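Local coordinates for glycosyl hydrolase family 88 (Pedobacter heparinus, PDB 3WIW), which hydrolyses unsaturated glucuronyl saccharides, with specificity for those derived from heparin, and folds as an alpha6/alpha6-barrel, at residues Q42-A47 against D91-A96; Q48-G53 against N352-L357; Y181-G186 against K260-K265; A283-A286 against P290-D293; L319-K324 against A389-I394. All blocks are in the same frame, centred on the assembly; numbering follows the deposited sequence. Where two conformers were deposited one is given.

Contact 1 (Q42-A47 against D91-A96)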
# COMPACT_ATOMS: atom_id res chain seq x y z
N GLN A 42 -18.64 5.95 6.92
CA GLN A 42 -18.26 4.54 6.93
C GLN A 42 -17.30 4.25 8.08
O GLN A 42 -17.50 3.29 8.84
CB GLN A 42 -17.64 4.15 5.58
CG GLN A 42 -18.64 4.15 4.40
CD GLN A 42 -19.74 3.10 4.55
OE1 GLN A 42 -20.66 3.26 5.35
NE2 GLN A 42 -19.64 2.01 3.79
N LEU A 43 -16.26 5.08 8.21
CA LEU A 43 -15.26 4.90 9.25
C LEU A 43 -15.87 5.05 10.63
O LEU A 43 -15.51 4.33 11.55
CB LEU A 43 -14.12 5.90 9.07
CG LEU A 43 -13.22 5.63 7.87
CD1 LEU A 43 -12.22 6.78 7.70
CD2 LEU A 43 -12.50 4.27 7.97
N THR A 44 -16.79 6.00 10.78
CA THR A 44 -17.45 6.21 12.06
C THR A 44 -18.20 4.94 12.47
O THR A 44 -18.07 4.46 13.61
CB THR A 44 -18.42 7.40 12.00
OG1 THR A 44 -17.68 8.58 11.67
CG2 THR A 44 -19.17 7.60 13.32
N ARG A 45 -18.96 4.37 11.54
CA ARG A 45 -19.71 3.16 11.82
C ARG A 45 -18.78 1.96 12.03
O ARG A 45 -19.02 1.13 12.91
CB ARG A 45 -20.67 2.86 10.67
CG ARG A 45 -21.74 3.92 10.40
CD ARG A 45 -22.76 4.02 11.51
NE ARG A 45 -23.45 2.76 11.85
CZ ARG A 45 -24.51 2.24 11.22
NH1 ARG A 45 -25.03 2.80 10.14
NH2 ARG A 45 -25.04 1.11 11.68
N ALA A 46 -17.73 1.84 11.21
CA ALA A 46 -16.78 0.75 11.37
C ALA A 46 -16.15 0.75 12.76
O ALA A 46 -16.06 -0.29 13.43
CB ALA A 46 -15.70 0.82 10.30
N ALA A 47 -15.70 1.93 13.21
CA ALA A 47 -15.01 2.01 14.50
C ALA A 47 -15.96 1.73 15.68
O ALA A 47 -15.52 1.30 16.74
CB ALA A 47 -14.34 3.36 14.64
N ASP A 91 -12.44 15.47 12.14
CA ASP A 91 -13.39 14.90 13.08
C ASP A 91 -12.65 14.29 14.26
O ASP A 91 -12.01 13.24 14.13
CB ASP A 91 -14.22 13.83 12.36
CG ASP A 91 -15.34 13.28 13.22
OD1 ASP A 91 -15.23 13.32 14.46
OD2 ASP A 91 -16.32 12.80 12.62
N LYS A 92 -12.76 14.93 15.43
CA LYS A 92 -12.06 14.47 16.62
C LYS A 92 -12.45 13.06 17.04
O LYS A 92 -11.64 12.34 17.63
CB LYS A 92 -12.23 15.46 17.76
CG LYS A 92 -11.57 16.79 17.47
CD LYS A 92 -10.06 16.61 17.38
CE LYS A 92 -9.35 17.91 17.03
NZ LYS A 92 -7.88 17.80 17.25
N ASN A 93 -13.66 12.63 16.72
CA ASN A 93 -14.03 11.27 17.05
C ASN A 93 -13.17 10.25 16.29
O ASN A 93 -12.80 9.19 16.83
CB ASN A 93 -15.51 11.01 16.78
CG ASN A 93 -15.88 9.57 17.03
OD1 ASN A 93 -15.82 9.09 18.17
ND2 ASN A 93 -16.22 8.85 15.97
N LEU A 94 -12.86 10.55 15.03
CA LEU A 94 -12.01 9.66 14.24
C LEU A 94 -10.59 9.60 14.80
O LEU A 94 -9.97 8.55 14.74
CB LEU A 94 -12.02 10.04 12.76
CG LEU A 94 -13.33 9.78 12.01
CD1 LEU A 94 -13.12 10.04 10.53
CD2 LEU A 94 -13.85 8.36 12.26
N ALA A 95 -10.08 10.69 15.36
CA ALA A 95 -8.77 10.65 16.01
C ALA A 95 -8.79 9.77 17.26
O ALA A 95 -7.85 9.02 17.53
CB ALA A 95 -8.29 12.05 16.34
N ALA A 96 -9.87 9.86 18.02
CA ALA A 96 -10.03 9.03 19.22
C ALA A 96 -10.11 7.56 18.84
O ALA A 96 -9.50 6.70 19.48
CB ALA A 96 -11.24 9.47 20.04
O HOH W 1 -16.85 6.06 15.76
O HOH W 2 -16.89 10.45 13.59

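Contact 2 (Q48-G53 against N352-L357)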
# COMPACT_ATOMS: atom_id res chain seq x y z
N GLN A 48 -17.26 1.98 15.49
CA GLN A 48 -18.30 1.67 16.48
C GLN A 48 -18.61 0.18 16.50
O GLN A 48 -19.04 -0.36 17.52
CB GLN A 48 -19.59 2.43 16.13
CG GLN A 48 -19.51 3.94 16.39
CD GLN A 48 -20.63 4.74 15.74
OE1 GLN A 48 -21.39 4.23 14.91
NE2 GLN A 48 -20.72 6.00 16.11
N THR A 49 -18.39 -0.48 15.38
CA THR A 49 -18.82 -1.87 15.20
C THR A 49 -17.72 -2.91 15.50
O THR A 49 -17.96 -3.89 16.22
CB THR A 49 -19.36 -2.05 13.76
OG1 THR A 49 -20.48 -1.19 13.57
CG2 THR A 49 -19.80 -3.47 13.51
N TYR A 50 -16.54 -2.72 14.91
CA TYR A 50 -15.43 -3.64 15.11
C TYR A 50 -14.71 -3.40 16.43
O TYR A 50 -14.89 -2.35 17.08
CB TYR A 50 -14.46 -3.58 13.89
CG TYR A 50 -15.22 -3.83 12.61
CD1 TYR A 50 -15.80 -5.06 12.37
CD2 TYR A 50 -15.40 -2.82 11.66
CE1 TYR A 50 -16.55 -5.30 11.24
CE2 TYR A 50 -16.17 -3.04 10.50
CZ TYR A 50 -16.73 -4.29 10.31
OH TYR A 50 -17.51 -4.54 9.20
N THR A 51 -13.92 -4.38 16.84
CA THR A 51 -13.22 -4.34 18.12
C THR A 51 -11.72 -4.14 17.88
O THR A 51 -11.11 -4.86 17.08
CB THR A 51 -13.42 -5.66 18.85
OG1 THR A 51 -14.83 -5.92 19.01
CG2 THR A 51 -12.77 -5.61 20.23
N PRO A 52 -11.11 -3.18 18.60
CA PRO A 52 -9.66 -2.98 18.46
C PRO A 52 -8.91 -4.30 18.67
O PRO A 52 -9.22 -5.08 19.58
CB PRO A 52 -9.32 -1.95 19.55
CG PRO A 52 -10.61 -1.15 19.65
CD PRO A 52 -11.73 -2.16 19.48
N GLY A 53 -7.96 -4.56 17.77
CA GLY A 53 -7.19 -5.80 17.79
C GLY A 53 -7.77 -6.90 16.90
O GLY A 53 -7.15 -7.95 16.73
N ASN A 352 -21.87 -2.32 2.54
CA ASN A 352 -20.53 -2.86 2.28
C ASN A 352 -19.76 -3.19 3.57
O ASN A 352 -18.53 -3.15 3.59
CB ASN A 352 -19.74 -1.83 1.43
CG ASN A 352 -18.58 -2.43 0.64
OD1 ASN A 352 -18.66 -3.56 0.15
ND2 ASN A 352 -17.50 -1.67 0.51
N GLN A 353 -20.48 -3.53 4.64
CA GLN A 353 -19.86 -3.81 5.93
C GLN A 353 -18.96 -2.66 6.41
O GLN A 353 -17.99 -2.86 7.15
CB GLN A 353 -19.14 -5.16 5.92
CG GLN A 353 -20.09 -6.35 5.65
CD GLN A 353 -20.96 -6.73 6.87
OE1 GLN A 353 -21.28 -5.89 7.70
NE2 GLN A 353 -21.29 -8.01 6.99
N PHE A 354 -19.32 -1.44 5.99
CA PHE A 354 -18.65 -0.19 6.35
C PHE A 354 -17.27 0.00 5.71
O PHE A 354 -16.56 0.96 6.05
CB PHE A 354 -18.58 0.01 7.87
CG PHE A 354 -19.90 -0.16 8.57
CD1 PHE A 354 -21.04 0.50 8.12
CD2 PHE A 354 -20.01 -1.00 9.68
CE1 PHE A 354 -22.25 0.32 8.77
CE2 PHE A 354 -21.22 -1.17 10.33
CZ PHE A 354 -22.34 -0.52 9.87
N PHE A 355 -16.90 -0.87 4.78
CA PHE A 355 -15.74 -0.58 3.95
C PHE A 355 -16.07 0.54 2.97
O PHE A 355 -17.23 0.71 2.57
CB PHE A 355 -15.30 -1.81 3.17
CG PHE A 355 -14.71 -2.89 4.02
CD1 PHE A 355 -13.37 -2.84 4.39
CD2 PHE A 355 -15.48 -3.96 4.45
CE1 PHE A 355 -12.80 -3.86 5.17
CE2 PHE A 355 -14.92 -4.98 5.22
CZ PHE A 355 -13.58 -4.93 5.59
N ILE A 356 -15.06 1.26 2.53
CA ILE A 356 -15.26 2.43 1.69
C ILE A 356 -15.38 2.06 0.20
O ILE A 356 -16.30 2.49 -0.47
CB ILE A 356 -14.13 3.44 1.92
CG1 ILE A 356 -14.15 3.94 3.38
CG2 ILE A 356 -14.24 4.61 0.95
CD1 ILE A 356 -12.93 4.71 3.82
N LEU A 357 -14.45 1.26 -0.33
CA LEU A 357 -14.46 0.84 -1.73
C LEU A 357 -14.90 -0.61 -1.90
O LEU A 357 -14.85 -1.42 -0.96
CB LEU A 357 -13.07 0.98 -2.33
CG LEU A 357 -12.51 2.38 -2.48
CD1 LEU A 357 -11.16 2.31 -3.19
CD2 LEU A 357 -13.46 3.29 -3.23
O HOH W 3 -20.11 -5.43 10.13

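Contact 3 (Y181-G186 against K260-K265)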
# COMPACT_ATOMS: atom_id res chain seq x y z
N TYR A 181 9.01 2.67 6.29
CA TYR A 181 9.23 2.56 7.72
C TYR A 181 10.70 2.72 8.07
O TYR A 181 11.05 3.50 8.98
CB TYR A 181 8.72 1.20 8.16
CG TYR A 181 8.67 0.94 9.67
CD1 TYR A 181 8.87 1.94 10.64
CD2 TYR A 181 8.37 -0.36 10.12
CE1 TYR A 181 8.77 1.62 12.01
CE2 TYR A 181 8.26 -0.68 11.44
CZ TYR A 181 8.46 0.30 12.39
OH TYR A 181 8.33 -0.06 13.71
N LEU A 182 11.60 2.04 7.35
CA LEU A 182 13.02 2.12 7.66
C LEU A 182 13.64 3.45 7.26
O LEU A 182 14.56 3.91 7.95
CB LEU A 182 13.79 0.99 6.99
CG LEU A 182 13.73 -0.39 7.62
CD1 LEU A 182 14.69 -1.32 6.90
CD2 LEU A 182 14.07 -0.30 9.10
N TYR A 183 13.24 4.04 6.13
CA TYR A 183 13.76 5.37 5.82
C TYR A 183 13.43 6.35 6.95
O TYR A 183 14.29 7.11 7.41
CB TYR A 183 13.18 5.92 4.53
CG TYR A 183 13.56 5.22 3.24
CD1 TYR A 183 14.90 4.99 2.89
CD2 TYR A 183 12.58 4.84 2.32
CE1 TYR A 183 15.21 4.38 1.69
CE2 TYR A 183 12.90 4.23 1.12
CZ TYR A 183 14.21 4.00 0.81
OH TYR A 183 14.53 3.41 -0.39
N TRP A 184 12.19 6.31 7.41
CA TRP A 184 11.74 7.19 8.48
C TRP A 184 12.50 6.89 9.77
O TRP A 184 13.01 7.79 10.42
CB TRP A 184 10.22 7.03 8.71
CG TRP A 184 9.78 7.72 9.96
CD1 TRP A 184 9.50 9.04 10.11
CD2 TRP A 184 9.67 7.12 11.27
NE1 TRP A 184 9.20 9.30 11.44
CE2 TRP A 184 9.29 8.14 12.16
CE3 TRP A 184 9.82 5.82 11.76
CZ2 TRP A 184 9.07 7.90 13.53
CZ3 TRP A 184 9.60 5.57 13.12
CH2 TRP A 184 9.24 6.61 13.99
N ALA A 185 12.58 5.61 10.13
CA ALA A 185 13.19 5.23 11.41
C ALA A 185 14.69 5.50 11.45
O ALA A 185 15.24 5.90 12.47
CB ALA A 185 12.91 3.76 11.69
N GLY A 186 15.38 5.28 10.32
CA GLY A 186 16.79 5.55 10.23
C GLY A 186 17.10 7.00 10.57
O GLY A 186 18.07 7.29 11.27
N LYS A 260 11.16 10.21 -2.79
CA LYS A 260 10.75 11.22 -1.82
C LYS A 260 11.66 11.18 -0.59
O LYS A 260 12.06 12.23 -0.07
CB LYS A 260 9.30 10.95 -1.41
CG LYS A 260 8.67 11.96 -0.46
CD LYS A 260 7.22 11.49 -0.28
CE LYS A 260 6.29 12.48 0.37
NZ LYS A 260 4.95 11.82 0.47
N ASP A 261 12.01 9.98 -0.15
CA ASP A 261 12.74 9.80 1.10
C ASP A 261 14.26 9.83 0.96
O ASP A 261 14.95 10.02 1.96
CB ASP A 261 12.29 8.51 1.77
CG ASP A 261 10.84 8.54 2.24
OD1 ASP A 261 10.18 9.61 2.18
OD2 ASP A 261 10.35 7.49 2.67
N THR A 262 14.80 9.63 -0.24
CA THR A 262 16.26 9.60 -0.43
C THR A 262 16.79 10.66 -1.38
O THR A 262 17.98 10.97 -1.36
CB THR A 262 16.75 8.25 -1.00
OG1 THR A 262 16.33 8.13 -2.36
CG2 THR A 262 16.24 7.09 -0.18
N LYS A 263 15.91 11.16 -2.24
CA LYS A 263 16.24 12.11 -3.31
C LYS A 263 17.22 11.58 -4.35
O LYS A 263 17.81 12.35 -5.08
CB LYS A 263 16.69 13.47 -2.75
CG LYS A 263 15.66 14.10 -1.82
CD LYS A 263 14.28 14.18 -2.45
CE LYS A 263 14.23 15.22 -3.54
NZ LYS A 263 14.34 16.59 -3.00
N ASP A 264 17.35 10.26 -4.44
CA ASP A 264 18.22 9.66 -5.44
C ASP A 264 17.48 9.63 -6.77
O ASP A 264 16.46 8.96 -6.90
CB ASP A 264 18.67 8.27 -5.01
CG ASP A 264 19.80 7.73 -5.85
OD1 ASP A 264 19.75 7.86 -7.09
OD2 ASP A 264 20.77 7.19 -5.28
N LYS A 265 17.99 10.37 -7.75
CA LYS A 265 17.33 10.52 -9.04
C LYS A 265 17.11 9.19 -9.78
O LYS A 265 16.19 9.08 -10.59
CB LYS A 265 18.10 11.51 -9.91
CG LYS A 265 17.95 12.95 -9.45
CD LYS A 265 16.51 13.43 -9.59
CE LYS A 265 16.39 14.90 -9.24
NZ LYS A 265 17.44 15.72 -9.90

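Contact 4 (A283-A286 against P290-D293)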
# COMPACT_ATOMS: atom_id res chain seq x y z
N ALA A 283 -3.55 -3.21 -22.03
CA ALA A 283 -4.61 -3.80 -21.21
C ALA A 283 -5.12 -2.88 -20.11
O ALA A 283 -5.92 -3.32 -19.27
CB ALA A 283 -4.15 -5.14 -20.64
N MET A 284 -4.65 -1.64 -20.06
CA MET A 284 -5.19 -0.68 -19.10
C MET A 284 -6.62 -0.33 -19.55
O MET A 284 -6.82 0.15 -20.68
CB MET A 284 -4.34 0.57 -19.05
CG MET A 284 -4.95 1.66 -18.18
SD MET A 284 -5.16 1.25 -16.43
CE MET A 284 -3.48 1.23 -15.89
N PRO A 285 -7.63 -0.62 -18.71
CA PRO A 285 -9.01 -0.37 -19.18
C PRO A 285 -9.32 1.11 -19.34
O PRO A 285 -8.64 1.96 -18.75
CB PRO A 285 -9.88 -0.98 -18.07
CG PRO A 285 -8.98 -2.01 -17.41
CD PRO A 285 -7.62 -1.33 -17.42
N ALA A 286 -10.37 1.41 -20.10
CA ALA A 286 -10.79 2.79 -20.30
C ALA A 286 -11.02 3.57 -19.00
O ALA A 286 -10.73 4.76 -18.94
CB ALA A 286 -12.03 2.85 -21.16
N PRO A 290 -7.23 -1.19 -13.01
CA PRO A 290 -6.58 -2.31 -13.71
C PRO A 290 -7.29 -3.66 -13.59
O PRO A 290 -7.96 -3.94 -12.60
CB PRO A 290 -5.20 -2.41 -13.02
CG PRO A 290 -4.96 -1.02 -12.48
CD PRO A 290 -6.32 -0.54 -12.04
N LEU A 291 -7.14 -4.49 -14.62
CA LEU A 291 -7.40 -5.92 -14.46
C LEU A 291 -6.51 -6.47 -13.35
O LEU A 291 -5.44 -5.94 -13.08
CB LEU A 291 -7.06 -6.62 -15.76
CG LEU A 291 -7.65 -6.00 -17.04
CD1 LEU A 291 -7.20 -6.82 -18.26
CD2 LEU A 291 -9.17 -5.84 -16.94
N TRP A 292 -6.92 -7.56 -12.72
CA TRP A 292 -6.14 -8.03 -11.58
C TRP A 292 -4.70 -8.43 -11.99
O TRP A 292 -3.77 -8.34 -11.19
CB TRP A 292 -6.87 -9.19 -10.89
CG TRP A 292 -6.86 -10.43 -11.71
CD1 TRP A 292 -7.73 -10.74 -12.74
CD2 TRP A 292 -5.94 -11.51 -11.63
NE1 TRP A 292 -7.36 -11.95 -13.31
CE2 TRP A 292 -6.27 -12.45 -12.63
CE3 TRP A 292 -4.84 -11.78 -10.80
CZ2 TRP A 292 -5.55 -13.65 -12.80
CZ3 TRP A 292 -4.12 -12.97 -10.97
CH2 TRP A 292 -4.48 -13.88 -11.97
N ASP A 293 -4.53 -8.84 -13.24
CA ASP A 293 -3.22 -9.08 -13.83
C ASP A 293 -3.29 -8.53 -15.25
O ASP A 293 -4.26 -8.79 -15.99
CB ASP A 293 -2.87 -10.58 -13.82
CG ASP A 293 -1.44 -10.87 -14.26
OD1 ASP A 293 -1.07 -10.57 -15.43
OD2 ASP A 293 -0.65 -11.41 -13.44
O HOH W 4 -5.05 -3.73 -16.55

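Contact 5 (L319-K324 against A389-I394)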
# COMPACT_ATOMS: atom_id res chain seq x y z
N LEU A 319 4.14 11.44 -7.56
CA LEU A 319 5.06 11.55 -8.69
C LEU A 319 4.85 12.87 -9.41
O LEU A 319 5.83 13.52 -9.83
CB LEU A 319 4.86 10.38 -9.65
CG LEU A 319 5.88 10.25 -10.77
CD1 LEU A 319 7.29 10.06 -10.24
CD2 LEU A 319 5.50 9.10 -11.72
N SER A 320 3.58 13.28 -9.54
CA SER A 320 3.26 14.52 -10.24
C SER A 320 3.93 15.76 -9.61
O SER A 320 4.21 16.75 -10.31
CB SER A 320 1.74 14.72 -10.35
OG SER A 320 1.17 15.24 -9.17
N THR A 321 4.22 15.70 -8.31
CA THR A 321 4.82 16.84 -7.61
C THR A 321 6.34 16.79 -7.62
O THR A 321 7.00 17.78 -7.26
CB THR A 321 4.34 16.94 -6.15
OG1 THR A 321 4.88 15.85 -5.39
CG2 THR A 321 2.81 16.92 -6.09
N GLN A 322 6.90 15.65 -8.01
CA GLN A 322 8.35 15.42 -7.95
C GLN A 322 9.04 15.67 -9.28
O GLN A 322 10.20 16.07 -9.33
CB GLN A 322 8.65 13.99 -7.51
CG GLN A 322 8.16 13.63 -6.14
CD GLN A 322 8.15 12.13 -5.94
OE1 GLN A 322 8.18 11.35 -6.89
NE2 GLN A 322 8.09 11.72 -4.70
N VAL A 323 8.32 15.43 -10.37
CA VAL A 323 8.92 15.47 -11.71
C VAL A 323 8.81 16.83 -12.36
O VAL A 323 8.10 17.70 -11.88
CB VAL A 323 8.26 14.45 -12.68
CG1 VAL A 323 8.38 13.02 -12.16
CG2 VAL A 323 6.81 14.82 -12.91
N LYS A 324 9.52 16.98 -13.48
CA LYS A 324 9.59 18.20 -14.26
C LYS A 324 8.22 18.64 -14.80
O LYS A 324 7.81 19.78 -14.61
CB LYS A 324 10.57 18.01 -15.42
CG LYS A 324 11.45 19.20 -15.72
CD LYS A 324 12.83 18.77 -16.20
CE LYS A 324 12.77 18.00 -17.52
NZ LYS A 324 14.14 17.54 -17.94
N ALA A 389 -6.35 16.47 -2.56
CA ALA A 389 -6.86 17.69 -1.94
C ALA A 389 -5.74 18.67 -1.58
O ALA A 389 -5.95 19.89 -1.65
CB ALA A 389 -7.70 17.35 -0.72
N GLU A 390 -4.57 18.17 -1.21
CA GLU A 390 -3.45 19.03 -0.88
C GLU A 390 -2.94 19.76 -2.11
O GLU A 390 -2.65 20.96 -2.06
CB GLU A 390 -2.33 18.21 -0.24
CG GLU A 390 -1.00 18.95 -0.07
CD GLU A 390 -1.09 20.20 0.78
OE1 GLU A 390 -2.03 20.31 1.60
OE2 GLU A 390 -0.23 21.09 0.61
N ILE A 391 -2.85 19.04 -3.23
CA ILE A 391 -2.41 19.64 -4.48
C ILE A 391 -3.38 20.73 -4.92
O ILE A 391 -2.97 21.83 -5.27
CB ILE A 391 -2.24 18.58 -5.59
CG1 ILE A 391 -1.03 17.69 -5.28
CG2 ILE A 391 -2.07 19.24 -6.97
CD1 ILE A 391 -1.00 16.41 -6.10
N LYS A 392 -4.67 20.41 -4.88
CA LYS A 392 -5.71 21.33 -5.33
C LYS A 392 -6.08 22.39 -4.29
O LYS A 392 -6.82 23.34 -4.60
CB LYS A 392 -6.95 20.53 -5.72
CG LYS A 392 -6.76 19.63 -6.93
CD LYS A 392 -6.95 20.40 -8.23
CE LYS A 392 -8.43 20.65 -8.50
NZ LYS A 392 -8.67 21.25 -9.84
N LYS A 393 -5.58 22.24 -3.07
CA LYS A 393 -5.89 23.16 -1.96
C LYS A 393 -7.38 23.17 -1.62
O LYS A 393 -7.98 24.22 -1.39
CB LYS A 393 -5.37 24.57 -2.21
CG LYS A 393 -3.89 24.58 -2.47
CD LYS A 393 -3.33 25.96 -2.44
CE LYS A 393 -1.92 25.96 -2.98
NZ LYS A 393 -1.37 27.29 -2.73
N ILE A 394 -7.96 21.98 -1.58
CA ILE A 394 -9.37 21.82 -1.28
C ILE A 394 -9.55 21.47 0.19
O ILE A 394 -8.98 20.49 0.69
CB ILE A 394 -10.03 20.72 -2.15
CG1 ILE A 394 -9.98 21.11 -3.63
CG2 ILE A 394 -11.47 20.52 -1.72
CD1 ILE A 394 -10.25 19.97 -4.59

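Contact 1 (Q42-A47 against D91-A96)
Leu94 reaches across to helix 30-49 with one methyl, CD2, and that methyl settles between two successive residues. It lies 4.0 Å from Leu43 CB and 3.9 Å from Thr44 OG1, so a single branch touches a hydrocarbon and a hydroxyl at once. The side chains of Thr44 and Leu94 cross at about a right angle, as do those of Thr44 and Asn93, where Thr44 CG2 stands 4.2 Å from Asn93 ND2. In Thr44 the methyl is anti to the backbone N, while OG1 (chi1 -60°) lies beside that N and is hydrogen-bonded to Val40 O one turn earlier. The axes of segments 42-47 and 92-96 approach to 10.3 Å at 40°, as neighbours in the helical shell of an alpha6/alpha6-barrel, and 170 Å² is buried between the two segments. Two waters join them on the polar side of the contact. One donates to Thr44 O and accepts from Asn93 ND2; the other donates to both Thr44 OG1 and Asp91 OD2, the latter at 2.6 Å, and accepts from the same ND2. Asn93 thus spends both amide hydrogens on solvent bridges. Asp91 is the N-cap of helix 92-103: it accepts from Asn93 N, 2.8 Å from OD1, on the anti side of the carboxylate, while OD2 serves the water. On the apolar side, Thr81 and Leu82 of helix 77-89 pack against Leu43.

Contact 2 (Q48-G53 against N352-L357)
Tyr50 OH gives its hydrogen to Gln353 O at 2.7 Å, and the acceptor lies at the edge of the phenol ring, near its plane. The donor stands 25° off the carbonyl plane, with a C=O...donor angle of 134°. With CG anti to its carbonyl carbon (chi1 -54°), Tyr50 swings its ring toward the 352-357 loop. A water 2.9 Å from Tyr50 OH donates to it and also to Gln353 OE1, so the hydroxyl is held by both the backbone and, through solvent, the side chain of one residue. Beside it, Thr49 OG1 comes within 3.3 Å of Phe354 CE2, its side chain crossing that of Phe354 at about a right angle; the hydroxyl's hydrogen-bond partner is Arg45 O, one turn back. The contact ties the C-terminal end of helix 30-49 to a loop after helix 327-340, nearly 300 residues on, at the surface of the helical barrel. A phenylalanine in place of Tyr50 would probably leave Gln353 O and the bridging water without this partner. Further out, Gln353 NE2 is bonded to Gly63 O, and Phe354 also packs on Arg45 and Ala46. Residues 352-354 all have positive phi, and Phe355 N bonds Asn352 O across their bend.

Contact 3 (Y181-G186 against K260-K265)
Tyr183 meets the end of helix 245-262 along nearly its whole length, touching Asp261 near the backbone and Thr262 toward the tip. Its CB already lies 3.7 Å from Asp261 OD2. At CG the nearer partner is the aspartate methylene, Asp261 CB, at 3.8 Å. The two branches of the ring then go to different residues. CD2 comes within 3.5 Å of Asp261 OD2, with the ring and carboxylate planes 80° apart, so that carboxylate oxygen and methylene both make van der Waals contact with ring carbons. CD1 and CE1 turn instead to the methyl of Thr262; the closest pair is CE1 to CG2 at 3.4 Å. CZ sees the same methyl at 3.8 Å. The phenol OH, last in line, finds its polar partner in Ser258 OG, one turn before Thr262. This course follows from a chi1 of -67°, which sets CG anti to the carbonyl carbon. In Thr262 it is the methyl that takes that place, leaving OG1 between N and C (chi1 70°), where it accepts from Asp264 N at 3.1 Å in an ST turn and also bonds Ser258 O. Were Tyr183 cut back to an alanine, Ser258 OG would probably lose its phenol partner and a gap open beside Thr262 CG2. Lys263, with positive phi, ends the helix, and Asp264 N-caps the next. Tyr183 also packs on Ala198 and Ala202 and meets the ring of Phe195, so it is set where helix 175-188 borders both helix 192-208 and helix 245-262, within the helical barrel.

Contact 4 (A283-A286 against P290-D293)
Pro285 and Leu291 make the closest side-chain pair here, Pro285 CG lying 3.9 Å from Leu291 CD2 with the two side chains crossing at a slant. The apolar contacts fall into three pairs. Leu291 is forked between two partners: while CD2 takes the proline ring, CD1 stands 4.2 Å from Ala283 CB. Met284 starts out pointing away, but its chain bends at chi2 (62°) and again at chi3 (70°), bringing CE to within 4.3 Å of Pro290 CG. Side chains also pack on backbone: Pro285 CD lies 4.0 Å from Pro290 CA, and Leu291 CD1 is somewhat nearer to Ala283 O, at 3.9 Å, than to the alanine methyl. The polar link is made by a water, which donates to Ala283 O and accepts from Leu291 N, 2.9 Å from each, so the carbonyl and the amide are joined through the water and not to each other. Around this, Pro290 rests on Ala309 and Ile312 of helix 306-322, and Leu291 on Arg304. The two segments are thus folded against each other within the long loop joining helix 265-279 to helix 306-322 of the alpha6/alpha6-barrel, the Pro290 side chain about 8 Å from that of Arg246, a predicted substrate-binding residue.

Contact 5 (L319-K324 against A389-I394)
The ends of helices 306-322 and 375-392 face each other with Thr321 and Ile391 nearest, their CA atoms 8.4 Å apart, and Ile391 bridges much of that distance. Its CD1 methyl makes both closest approaches, to Thr321 CG2 at 3.8 Å and to Ser320 OG at 3.9 Å; CG1 follows at 4.0 Å from the same threonine methyl. The Thr321 and Ile391 side chains meet at an oblique angle. Thr321 turns its methyl, rather than its own hydroxyl, to the isoleucine because at chi1 69° its CG2 is anti to the carbonyl carbon, while OG1 lies between N and C and bonds Asp318 O within its own helix. Ser320 OG, turned likewise (chi1 81°), bonds Leu317 O. Each hydroxyl is thereby engaged three residues back. Helix 375-392 closes just beyond Ile391 in a Schellman motif: Lys393 takes positive phi, and Ile394 N reaches back to Ala389 O at 2.9 Å, with a weak bond from Lys393 N to Glu390 O. Phe330 of helix 327-340 packs on both Ser320 and Ile391, so a third helix lies against this pair. With only 76 Å² buried and a single methyl carrying the nearest approaches, the contact rests on van der Waals touch between helix ends: both hydroxyls bond within their own helix, and Ile391 offers only hydrocarbon to them.

How the contacts relate
Contact 4 is the most buried of the five, contacts 1 and 3 are partly so, and contacts 2 and 5 lie at the surface. The chemistry does not simply follow depth: contact 4 is apolar with one bridging water, contact 1 pairs a leucine contact with two waters, contact 3 sets a tyrosine ring against a carboxylate and a methyl, contact 5 is a van der Waals touch of one isoleucine methyl on a methyl and a hydroxyl, and contact 2 alone has a direct hydrogen bond across its segments. Contacts 1 and 2 share helix 30-49 and adjoin, Gln42 NE2 being placed to bond Phe355 O at 3.0 Å. Contacts 3 and 5 adjoin at Lys260 and Gln322. Contact 4 stands apart, its nearest atoms about 10 Å from contact 2.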